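Local atomic coordinates of muramidase (Trichobolus zukalii, PDB entry 6ZMV), a protein that hydrolyses the glycan strands of bacterial peptidoglycan as a fungal lysozyme-type muramidase of glycoside hydrolase family 25. Residues Gln72-Phe77 with Val120-Thr125; Pro131-Gly136 with Thr152-Val157; Thr135-Trp140 with Glu167-Trp172; Gln175-Phe180 with Asp191-Ser196. One frame throughout, in Å; residues are numbered along the deposited sequence.

In the fold
From the N terminus, interaction 1 comes first: it packs helix 69-78 against helix 109-127 and closes a loop that includes strand 93-95. The chain then leaves helix 109-127 for strand 132-136, where interactions 2 and 3 both begin, sharing Thr135 and Gly136. Interaction 2 closes the shorter loop, pairing that strand with strand 156-159 across helix 137-144; interaction 3 spans a longer one, from the start of the same helix to the turn at 169-172. Interaction 4 follows in series, a hairpin of strands 177-181 and 189-193. Interactions 2 and 4 meet through neighbouring strands of the barrel sheet, whereas interaction 1 lies in its helical layer, touching interaction 2 through Val120 and Tyr123.

Interaction 1 (Gln72-Phe77 with Val120-Thr125); sequences QADFFF and VNRYKT. With SO4 (sulfate ion), chain G.
Arg122 reaches over to Asp74 in a salt bridge with one strong bond. NE donates to OD1 at 2.7 Å, nearly straight at 166°, meeting the carboxylate on its syn side and lying close to the guanidinium plane. NH2 adds only weak bonds, at 3.3 Å each to OD1 and OD2 of Asp74, and the two flat groups are twisted 49° apart. The arginine chain bends at its second torsion, which turns its outer part toward Asp74. A second conformer of Arg122 exists, so the bridge may not be permanent.

Helices 69-78 and 109-127 cross at -41°, their local axes 8.8 Å apart, within the helical layer round the beta barrel of this GH25 enzyme. At the nearest backbone approach the methyl CB of Ala73 rests 3.7 Å from CB of Arg122 and also reaches its CG.

The aromatic part centres on Tyr123. Its CE1 lies 3.6 Å from CE2 of Phe76, the rings nearly parallel but slid so far apart that they barely overlap. CD1 of Phe77 approaches the same CE1 of Tyr123 at 4.3 Å, which brings the tyrosine to the edge of the Phe77 ring. The tyrosine hydroxyl is hydrogen-bonded to Gly81 O and Gly92 N. Lys124 NZ donates to O1 of a sulfate ion at 3.0 Å, an anion probably from the crystallisation liquor and also bound by Tyr130 N.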
# COMPACT_ATOMS: atom_id res chain seq x y z
N GLN A 72 5.12 5.27 13.52
CA GLN A 72 4.44 4.21 12.75
C GLN A 72 5.31 3.71 11.58
O GLN A 72 5.28 2.49 11.34
CB GLN A 72 3.07 4.70 12.33
CG GLN A 72 2.11 4.58 13.50
CD GLN A 72 0.69 5.01 13.23
OE1 GLN A 72 0.04 4.62 12.26
NE2 GLN A 72 0.14 5.79 14.16
N ALA A 73 6.10 4.55 10.96
CA ALA A 73 7.04 4.07 9.95
C ALA A 73 8.07 3.13 10.58
O ALA A 73 8.37 2.10 9.98
CB ALA A 73 7.73 5.20 9.23
N ASP A 74 8.55 3.44 11.78
CA ASP A 74 9.55 2.56 12.43
C ASP A 74 8.90 1.20 12.70
O ASP A 74 9.50 0.14 12.47
CB ASP A 74 9.97 3.15 13.78
CG ASP A 74 10.96 4.27 13.70
OD1 ASP A 74 11.52 4.47 12.63
OD2 ASP A 74 11.14 4.94 14.73
N PHE A 75 7.68 1.22 13.23
CA PHE A 75 6.96 -0.01 13.59
C PHE A 75 6.70 -0.87 12.36
O PHE A 75 6.94 -2.07 12.36
CB PHE A 75 5.68 0.38 14.35
CG PHE A 75 4.88 -0.80 14.79
CD1 PHE A 75 5.40 -1.71 15.71
CD2 PHE A 75 3.57 -0.94 14.39
CE1 PHE A 75 4.61 -2.78 16.12
CE2 PHE A 75 2.80 -2.03 14.76
CZ PHE A 75 3.33 -2.94 15.61
N PHE A 76 6.21 -0.26 11.30
CA PHE A 76 5.97 -0.95 10.01
C PHE A 76 7.27 -1.59 9.51
O PHE A 76 7.31 -2.74 9.13
CB PHE A 76 5.40 0.03 9.03
CG PHE A 76 5.25 -0.47 7.62
CD1 PHE A 76 4.60 -1.64 7.34
CD2 PHE A 76 5.75 0.29 6.59
CE1 PHE A 76 4.43 -2.04 6.03
CE2 PHE A 76 5.56 -0.10 5.25
CZ PHE A 76 4.86 -1.27 5.00
N PHE A 77 8.32 -0.77 9.47
CA PHE A 77 9.58 -1.20 8.88
C PHE A 77 10.14 -2.41 9.61
O PHE A 77 10.67 -3.32 8.92
CB PHE A 77 10.56 -0.02 8.89
CG PHE A 77 11.90 -0.37 8.32
CD1 PHE A 77 12.06 -0.48 6.93
CD2 PHE A 77 12.99 -0.65 9.15
CE1 PHE A 77 13.29 -0.82 6.41
CE2 PHE A 77 14.23 -0.91 8.63
CZ PHE A 77 14.36 -1.04 7.26
N VAL A 120 6.45 9.13 5.51
CA VAL A 120 7.09 8.92 4.18
C VAL A 120 8.61 9.09 4.25
O VAL A 120 9.35 8.24 3.71
CB VAL A 120 6.45 9.88 3.16
CG1 VAL A 120 7.31 10.12 1.93
CG2 VAL A 120 5.04 9.47 2.79
N ASN A 121 9.05 10.15 4.90
CA ASN A 121 10.47 10.45 4.97
C ASN A 121 11.14 9.49 5.93
O ASN A 121 12.27 9.06 5.65
CB ASN A 121 10.70 11.91 5.35
CG ASN A 121 10.43 12.83 4.17
OD1 ASN A 121 11.13 12.77 3.16
ND2 ASN A 121 9.40 13.65 4.27
N ARG A 122 10.53 9.12 7.04
CA ARG A 122 11.13 8.09 7.92
C ARG A 122 11.30 6.78 7.15
O ARG A 122 12.38 6.15 7.23
CB ARG A 122 10.27 7.89 9.15
CG ARG A 122 10.92 7.04 10.21
CD ARG A 122 12.25 7.57 10.68
NE ARG A 122 12.68 6.81 11.83
CZ ARG A 122 13.57 7.23 12.69
NH1 ARG A 122 14.19 8.39 12.54
NH2 ARG A 122 13.87 6.46 13.71
N TYR A 123 10.29 6.37 6.40
CA TYR A 123 10.38 5.13 5.62
C TYR A 123 11.51 5.22 4.58
O TYR A 123 12.25 4.21 4.41
CB TYR A 123 9.02 4.80 4.99
CG TYR A 123 9.04 3.45 4.31
CD1 TYR A 123 8.79 2.32 5.06
CD2 TYR A 123 9.37 3.33 2.95
CE1 TYR A 123 8.89 1.07 4.47
CE2 TYR A 123 9.45 2.09 2.36
CZ TYR A 123 9.25 0.94 3.13
OH TYR A 123 9.27 -0.32 2.50
N LYS A 124 11.66 6.36 3.94
CA LYS A 124 12.73 6.58 2.98
C LYS A 124 14.10 6.39 3.62
O LYS A 124 14.95 5.71 3.01
CB LYS A 124 12.58 7.97 2.38
CG LYS A 124 13.70 8.53 1.51
CD LYS A 124 13.82 7.90 0.21
CE LYS A 124 14.85 8.63 -0.62
NZ LYS A 124 15.18 7.83 -1.83
N THR A 125 14.36 6.98 4.78
CA THR A 125 15.70 6.81 5.37
C THR A 125 15.90 5.38 5.81
O THR A 125 17.03 4.89 5.72
CB THR A 125 15.99 7.82 6.47
OG1 THR A 125 17.40 7.82 6.65
CG2 THR A 125 15.24 7.55 7.75
S SO4 G . 12.90 6.16 -4.67
O1 SO4 G . 12.87 6.78 -3.37
O2 SO4 G . 11.74 5.33 -4.69
O3 SO4 G . 12.78 7.20 -5.66
O4 SO4 G . 14.08 5.35 -4.89

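Interaction 2 (Pro131-Gly136 with Thr152-Val157); sequences PMIYTG and TTCPLV
Tyr134 presents a ring edge to Val157: its CD2 stands 3.8 Å from CG1 of the valine, near the ring plane, and the two side chains cross at about a right angle. With CG anti to the backbone N (chi1 170°) the ring lies beside Val157, and its OH hydrogen-bonds to Gln179 OE1 and to a glycerol that probably came from the crystallisation liquor. The proline ring of Pro155 is met by Met132, whose CG comes 3.9 Å from Pro155 CB.

The backbones pair in parallel register, Ile133 with Leu156 and Tyr134 with Val157. Ile133 N donates to Pro155 O, Val157 N to Ile133 O at 2.8 Å and 175°, and Thr135 N to Val157 O at 3.0 Å. These bonds join the two strands of a right-handed beta-alpha-beta unit, strands 132-136 and 156-159 with helix 137-144 between them, in the barrel sheet.

On the face of Met132 and Tyr134, Val157 CG2 packs 4.0 Å from Met132 CB. The other face carries Ile133, whose CD1 lies 3.8 Å from Cys154 CB, and Thr135, whose CG2 touches Leu156 CD1 at 3.7 Å. Pro131 O, close to Cys154 CB, is buried with no hydrogen-bonding partner in the model.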
# COMPACT_ATOMS: atom_id res chain seq x y z
N PRO A 131 7.80 5.09 0.20
CA PRO A 131 6.72 4.15 0.18
C PRO A 131 5.71 4.53 -0.89
O PRO A 131 5.64 5.66 -1.35
CB PRO A 131 6.10 4.28 1.56
CG PRO A 131 6.30 5.76 1.87
CD PRO A 131 7.62 6.14 1.24
N MET A 132 4.86 3.57 -1.20
CA MET A 132 3.62 3.86 -1.95
C MET A 132 2.59 4.43 -0.97
O MET A 132 2.63 4.10 0.24
CB MET A 132 3.07 2.58 -2.59
CG MET A 132 4.14 1.81 -3.36
SD MET A 132 3.55 0.60 -4.53
CE MET A 132 2.88 -0.59 -3.38
N ILE A 133 1.66 5.22 -1.48
CA ILE A 133 0.53 5.77 -0.69
C ILE A 133 -0.75 5.23 -1.28
O ILE A 133 -1.00 5.48 -2.49
CB ILE A 133 0.54 7.29 -0.64
CG1 ILE A 133 1.78 7.77 0.11
CG2 ILE A 133 -0.74 7.80 -0.01
CD1 ILE A 133 1.97 9.30 0.03
N TYR A 134 -1.57 4.58 -0.47
CA TYR A 134 -2.91 4.12 -0.83
C TYR A 134 -3.92 5.11 -0.34
O TYR A 134 -3.89 5.53 0.84
CB TYR A 134 -3.17 2.74 -0.20
CG TYR A 134 -4.60 2.27 -0.30
CD1 TYR A 134 -5.54 2.68 0.62
CD2 TYR A 134 -4.98 1.36 -1.26
CE1 TYR A 134 -6.84 2.20 0.55
CE2 TYR A 134 -6.28 0.90 -1.34
CZ TYR A 134 -7.23 1.32 -0.44
OH TYR A 134 -8.50 0.83 -0.48
N THR A 135 -4.84 5.46 -1.21
CA THR A 135 -5.95 6.35 -0.85
C THR A 135 -7.08 6.18 -1.83
O THR A 135 -6.86 5.83 -3.01
CB THR A 135 -5.48 7.84 -0.80
OG1 THR A 135 -6.50 8.71 -0.31
CG2 THR A 135 -4.95 8.35 -2.12
N GLY A 136 -8.27 6.58 -1.42
CA GLY A 136 -9.34 6.92 -2.36
C GLY A 136 -9.27 8.38 -2.73
O GLY A 136 -8.64 9.17 -2.04
N THR A 152 5.57 13.54 -6.68
CA THR A 152 6.82 13.27 -7.41
C THR A 152 7.70 12.22 -6.76
O THR A 152 8.67 11.86 -7.36
CB THR A 152 7.64 14.55 -7.64
OG1 THR A 152 8.06 15.07 -6.38
CG2 THR A 152 6.85 15.63 -8.36
N THR A 153 7.29 11.67 -5.62
CA THR A 153 8.12 10.78 -4.82
C THR A 153 7.48 9.45 -4.48
O THR A 153 8.17 8.44 -4.54
CB THR A 153 8.55 11.48 -3.54
OG1 THR A 153 7.42 12.01 -2.85
CG2 THR A 153 9.56 12.57 -3.82
N CYS A 154 6.20 9.43 -4.12
CA CYS A 154 5.54 8.23 -3.62
C CYS A 154 4.58 7.68 -4.62
O CYS A 154 3.64 8.37 -5.02
CB CYS A 154 4.80 8.59 -2.35
SG CYS A 154 5.82 9.19 -0.99
N PRO A 155 4.76 6.42 -5.10
CA PRO A 155 3.79 5.87 -6.05
C PRO A 155 2.39 5.83 -5.44
O PRO A 155 2.23 5.51 -4.26
CB PRO A 155 4.25 4.44 -6.26
CG PRO A 155 5.77 4.56 -6.04
CD PRO A 155 5.89 5.52 -4.89
N LEU A 156 1.39 6.19 -6.25
CA LEU A 156 -0.02 6.22 -5.84
C LEU A 156 -0.68 4.88 -6.07
O LEU A 156 -0.66 4.35 -7.19
CB LEU A 156 -0.74 7.32 -6.60
CG LEU A 156 -2.25 7.39 -6.43
CD1 LEU A 156 -2.64 7.72 -5.00
CD2 LEU A 156 -2.86 8.36 -7.40
N VAL A 157 -1.31 4.35 -5.02
CA VAL A 157 -2.25 3.21 -5.12
C VAL A 157 -3.64 3.78 -4.91
O VAL A 157 -3.95 4.27 -3.82
CB VAL A 157 -1.91 2.09 -4.14
CG1 VAL A 157 -2.82 0.90 -4.35
CG2 VAL A 157 -0.43 1.69 -4.28

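Interaction 3 (Thr135-Trp140 with Glu167-Trp172); sequences TGYYWW and EIPGGW
Trp140 and Trp172 form an edge-to-face (T-shaped) pair where the first turn of helix 137-144 meets the loop leading from strand 156-159 to strand 177-181 of the barrel. The Trp172 edge points at one face of Trp140, with planes 65° apart and six-membered ring centroids 5.2 Å apart. CZ3 of Trp172 comes 3.6 Å from CE2 of Trp140, offset toward the rim of that ring. The first torsion of Trp140 is trans (chi1 -167°), which swings the indole off the helix toward the loop. Outside the pair, each indole N-H has a carbonyl acceptor, Ser147 O for Trp140 and Cys154 O for Trp172, and these bonds help to set how the rings are turned.

Pro169 packs between Tyr137 and Trp140. Its CB lies 3.7 Å from CD1 of Tyr137 and 3.9 Å from CD1 of Trp140. A type I' turn runs from Pro169 to Trp172, closed by Trp172 N on Pro169 O, and brings CA of Gly170 to 3.7 Å from Trp140 NE1.

In Tyr137 a chi1 of 176° puts CG across from N, and the side chain lies alongside Glu167, the two pointing the same way. The glutamate bends at CG, its carboxylate leading off while the aliphatic root stays in contact. CE1 of Tyr137 rests 3.7 Å from CB of Glu167, and CD1 of Tyr137 approaches Glu167 O at 3.3 Å.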
# COMPACT_ATOMS: atom_id res chain seq x y z
N THR A 135 -4.84 5.46 -1.21
CA THR A 135 -5.95 6.35 -0.85
C THR A 135 -7.08 6.18 -1.83
O THR A 135 -6.86 5.83 -3.01
CB THR A 135 -5.48 7.84 -0.80
OG1 THR A 135 -6.50 8.71 -0.31
CG2 THR A 135 -4.95 8.35 -2.12
N GLY A 136 -8.27 6.58 -1.42
CA GLY A 136 -9.34 6.92 -2.36
C GLY A 136 -9.27 8.38 -2.73
O GLY A 136 -8.64 9.17 -2.04
N TYR A 137 -9.98 8.76 -3.78
CA TYR A 137 -9.92 10.12 -4.32
C TYR A 137 -10.50 11.11 -3.29
O TYR A 137 -9.84 12.09 -2.93
CB TYR A 137 -10.72 10.20 -5.61
CG TYR A 137 -10.79 11.60 -6.17
CD1 TYR A 137 -9.76 12.04 -6.97
CD2 TYR A 137 -11.85 12.44 -5.94
CE1 TYR A 137 -9.76 13.31 -7.49
CE2 TYR A 137 -11.87 13.69 -6.49
CZ TYR A 137 -10.81 14.15 -7.24
OH TYR A 137 -10.83 15.39 -7.80
N TYR A 138 -11.71 10.85 -2.81
CA TYR A 138 -12.34 11.84 -1.91
C TYR A 138 -11.63 11.90 -0.56
O TYR A 138 -11.59 12.99 0.01
CB TYR A 138 -13.84 11.61 -1.75
CG TYR A 138 -14.55 11.83 -3.05
CD1 TYR A 138 -14.64 13.11 -3.57
CD2 TYR A 138 -15.08 10.80 -3.78
CE1 TYR A 138 -15.26 13.37 -4.77
CE2 TYR A 138 -15.67 11.04 -5.00
CZ TYR A 138 -15.75 12.32 -5.51
OH TYR A 138 -16.36 12.46 -6.74
N TRP A 139 -11.06 10.80 -0.09
CA TRP A 139 -10.29 10.81 1.16
C TRP A 139 -9.13 11.79 0.99
O TRP A 139 -8.86 12.65 1.80
CB TRP A 139 -9.79 9.41 1.57
CG TRP A 139 -9.23 9.42 2.95
CD1 TRP A 139 -9.92 9.13 4.08
CD2 TRP A 139 -7.92 9.83 3.36
NE1 TRP A 139 -9.12 9.29 5.17
CE2 TRP A 139 -7.90 9.77 4.77
CE3 TRP A 139 -6.77 10.28 2.72
CZ2 TRP A 139 -6.80 10.16 5.52
CZ3 TRP A 139 -5.67 10.63 3.46
CH2 TRP A 139 -5.70 10.62 4.85
N TRP A 140 -8.40 11.65 -0.11
CA TRP A 140 -7.19 12.52 -0.29
C TRP A 140 -7.63 13.98 -0.41
O TRP A 140 -6.98 14.87 0.15
CB TRP A 140 -6.43 12.06 -1.55
CG TRP A 140 -5.08 12.66 -1.64
CD1 TRP A 140 -4.66 13.76 -2.31
CD2 TRP A 140 -3.96 12.26 -0.81
NE1 TRP A 140 -3.35 14.03 -2.00
CE2 TRP A 140 -2.91 13.15 -1.08
CE3 TRP A 140 -3.74 11.22 0.10
CZ2 TRP A 140 -1.68 13.04 -0.47
CZ3 TRP A 140 -2.51 11.10 0.70
CH2 TRP A 140 -1.52 12.02 0.44
N GLU A 167 -10.84 10.23 -11.64
CA GLU A 167 -9.90 11.35 -11.52
C GLU A 167 -8.73 10.95 -10.60
O GLU A 167 -8.92 10.24 -9.59
CB GLU A 167 -10.60 12.61 -11.00
CG GLU A 167 -11.62 13.14 -12.00
CD GLU A 167 -10.97 13.90 -13.13
OE1 GLU A 167 -9.91 14.56 -12.89
OE2 GLU A 167 -11.51 13.85 -14.25
N ILE A 168 -7.55 11.45 -10.95
CA ILE A 168 -6.34 11.18 -10.16
C ILE A 168 -6.16 12.33 -9.17
O ILE A 168 -6.09 13.49 -9.57
CB ILE A 168 -5.14 11.01 -11.08
CG1 ILE A 168 -5.36 10.09 -12.29
CG2 ILE A 168 -3.94 10.59 -10.28
CD1 ILE A 168 -5.73 8.68 -11.92
N PRO A 169 -6.10 12.03 -7.86
CA PRO A 169 -5.98 13.10 -6.89
C PRO A 169 -4.54 13.62 -6.79
O PRO A 169 -3.60 13.01 -7.32
CB PRO A 169 -6.37 12.39 -5.57
CG PRO A 169 -5.86 10.91 -5.80
CD PRO A 169 -6.14 10.68 -7.27
N GLY A 170 -4.39 14.72 -6.06
CA GLY A 170 -3.11 15.11 -5.50
C GLY A 170 -2.08 15.50 -6.53
O GLY A 170 -0.90 15.49 -6.18
N GLY A 171 -2.45 15.83 -7.74
CA GLY A 171 -1.42 16.17 -8.72
C GLY A 171 -0.55 15.00 -9.13
O GLY A 171 0.44 15.21 -9.86
N TRP A 172 -0.90 13.79 -8.74
CA TRP A 172 -0.19 12.60 -9.32
C TRP A 172 -0.46 12.54 -10.80
O TRP A 172 -1.56 12.90 -11.26
CB TRP A 172 -0.67 11.35 -8.60
CG TRP A 172 0.10 10.93 -7.38
CD1 TRP A 172 1.32 10.30 -7.38
CD2 TRP A 172 -0.25 11.05 -6.00
NE1 TRP A 172 1.73 10.03 -6.12
CE2 TRP A 172 0.77 10.45 -5.24
CE3 TRP A 172 -1.38 11.56 -5.36
CZ2 TRP A 172 0.68 10.38 -3.83
CZ3 TRP A 172 -1.43 11.52 -3.98
CH2 TRP A 172 -0.43 10.90 -3.23
O HOH W 1 -7.68 16.21 -8.51

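Interaction 4 (Gln175-Phe180 with Asp191-Ser196); sequences QTIWQF and DSFNGS
Strands 177-181 and 189-193 form an antiparallel beta hairpin in the barrel sheet; the second strand also pairs with strand 2-7. Trp178 and Ser192 are the hydrogen-bonded pair: Trp178 N donates to Ser192 O at 2.9 Å, and Ser192 N returns a bond to Trp178 O at 2.8 Å. Ile177 with Phe193 and Gln179 with Asp191 are non-hydrogen-bonded pairs, their side chains on the face opposite that of Trp178 and Ser192.

Beyond the paired strands, Asn194 continues the grip. Its N donates to Thr176 O, and its side-chain ND2 reaches Gln175 O at 2.9 Å, close to the plane of the Asn194 amide. A water donates to both Gln175 OE1 and Ser192 O, bridging the two segments.

Phe193 lays CE1 3.8 Å from CG2 of Thr176, and its ring edge meets CG1 of Ile177. Phe180 brings its own edge to the Asp191 backbone, with CE2 3.7 Å from Asp191 C.

Asp191 OD1 lies 3.2 Å from CB of Gln179, which is contact and no hydrogen bond. Asp191 OD2 in turn lies close to Asp6 OD2, two like-charged groups side by side. The Gln179 amide is held elsewhere, by Tyr134 and Tyr161 at OE1 and by Asp6 at NE2, and bonds at both of its ends probably keep this polar group in a set rotation.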
# COMPACT_ATOMS: atom_id res chain seq x y z
N GLN A 175 -2.11 6.77 -11.35
CA GLN A 175 -1.93 5.76 -10.29
C GLN A 175 -0.92 4.73 -10.78
O GLN A 175 -0.94 4.31 -11.93
CB GLN A 175 -3.27 5.11 -9.95
CG GLN A 175 -3.72 3.93 -10.82
CD GLN A 175 -4.06 4.17 -12.26
OE1 GLN A 175 -4.28 3.18 -13.04
NE2 GLN A 175 -4.20 5.40 -12.63
N THR A 176 -0.07 4.28 -9.88
CA THR A 176 0.82 3.14 -10.11
C THR A 176 0.04 1.83 -10.03
O THR A 176 0.29 0.88 -10.82
CB THR A 176 2.03 3.24 -9.20
OG1 THR A 176 2.76 4.41 -9.52
CG2 THR A 176 2.91 2.04 -9.29
N ILE A 177 -0.83 1.71 -9.07
CA ILE A 177 -1.71 0.54 -8.87
C ILE A 177 -3.12 1.08 -8.68
O ILE A 177 -3.30 2.08 -7.99
CB ILE A 177 -1.22 -0.37 -7.72
CG1 ILE A 177 0.18 -0.92 -7.98
CG2 ILE A 177 -2.22 -1.48 -7.40
CD1 ILE A 177 0.89 -1.49 -6.77
N TRP A 178 -4.10 0.39 -9.24
CA TRP A 178 -5.53 0.63 -9.04
C TRP A 178 -6.13 -0.53 -8.26
O TRP A 178 -6.08 -1.67 -8.74
CB TRP A 178 -6.15 0.76 -10.42
CG TRP A 178 -7.62 0.95 -10.50
CD1 TRP A 178 -8.48 1.41 -9.55
CD2 TRP A 178 -8.42 0.68 -11.64
NE1 TRP A 178 -9.76 1.47 -10.04
CE2 TRP A 178 -9.76 1.02 -11.33
CE3 TRP A 178 -8.13 0.15 -12.91
CZ2 TRP A 178 -10.80 0.79 -12.23
CZ3 TRP A 178 -9.16 0.02 -13.82
CH2 TRP A 178 -10.47 0.35 -13.49
N GLN A 179 -6.74 -0.26 -7.14
CA GLN A 179 -7.55 -1.22 -6.39
C GLN A 179 -8.97 -1.06 -6.90
O GLN A 179 -9.62 -0.05 -6.59
CB GLN A 179 -7.43 -1.04 -4.89
CG GLN A 179 -8.07 -2.19 -4.13
CD GLN A 179 -8.23 -1.88 -2.65
OE1 GLN A 179 -9.03 -0.98 -2.29
NE2 GLN A 179 -7.40 -2.52 -1.87
N PHE A 180 -9.44 -2.01 -7.67
CA PHE A 180 -10.71 -1.81 -8.44
C PHE A 180 -11.90 -2.60 -7.93
O PHE A 180 -13.00 -2.32 -8.38
CB PHE A 180 -10.49 -2.10 -9.91
CG PHE A 180 -10.07 -3.51 -10.24
CD1 PHE A 180 -11.05 -4.46 -10.51
CD2 PHE A 180 -8.73 -3.89 -10.35
CE1 PHE A 180 -10.68 -5.74 -10.88
CE2 PHE A 180 -8.37 -5.17 -10.75
CZ PHE A 180 -9.34 -6.09 -10.99
N ASP A 191 -6.36 -5.81 -7.46
CA ASP A 191 -5.48 -4.72 -7.86
C ASP A 191 -5.00 -4.91 -9.31
O ASP A 191 -4.90 -6.01 -9.79
CB ASP A 191 -4.28 -4.60 -6.92
CG ASP A 191 -4.69 -4.29 -5.49
OD1 ASP A 191 -5.12 -3.16 -5.24
OD2 ASP A 191 -4.58 -5.20 -4.64
N SER A 192 -4.65 -3.79 -9.93
CA SER A 192 -4.06 -3.79 -11.28
C SER A 192 -2.91 -2.79 -11.35
O SER A 192 -3.11 -1.60 -11.04
CB SER A 192 -5.12 -3.42 -12.31
OG SER A 192 -4.61 -3.51 -13.63
N PHE A 193 -1.75 -3.28 -11.71
CA PHE A 193 -0.60 -2.40 -11.89
C PHE A 193 -0.66 -1.74 -13.27
O PHE A 193 -0.99 -2.40 -14.25
CB PHE A 193 0.68 -3.21 -11.73
CG PHE A 193 1.92 -2.49 -12.16
CD1 PHE A 193 2.53 -1.57 -11.32
CD2 PHE A 193 2.44 -2.68 -13.44
CE1 PHE A 193 3.64 -0.86 -11.71
CE2 PHE A 193 3.53 -1.93 -13.86
CZ PHE A 193 4.14 -1.06 -12.98
N ASN A 194 -0.31 -0.47 -13.29
CA ASN A 194 -0.35 0.38 -14.50
C ASN A 194 0.89 0.20 -15.38
O ASN A 194 1.87 0.93 -15.27
CB ASN A 194 -0.53 1.80 -14.02
CG ASN A 194 -0.81 2.80 -15.12
OD1 ASN A 194 -0.55 2.50 -16.27
ND2 ASN A 194 -1.25 4.00 -14.81
N GLY A 195 0.79 -0.73 -16.27
CA GLY A 195 1.91 -1.10 -17.15
C GLY A 195 2.18 -2.59 -17.17
O GLY A 195 1.37 -3.39 -16.69
N SER A 196 3.28 -2.93 -17.76
CA SER A 196 3.59 -4.34 -18.07
C SER A 196 4.34 -5.02 -16.90
O SER A 196 4.78 -4.35 -15.97
CB SER A 196 4.47 -4.41 -19.31
OG SER A 196 5.79 -4.01 -19.02
O HOH W 2 -3.74 0.38 -12.90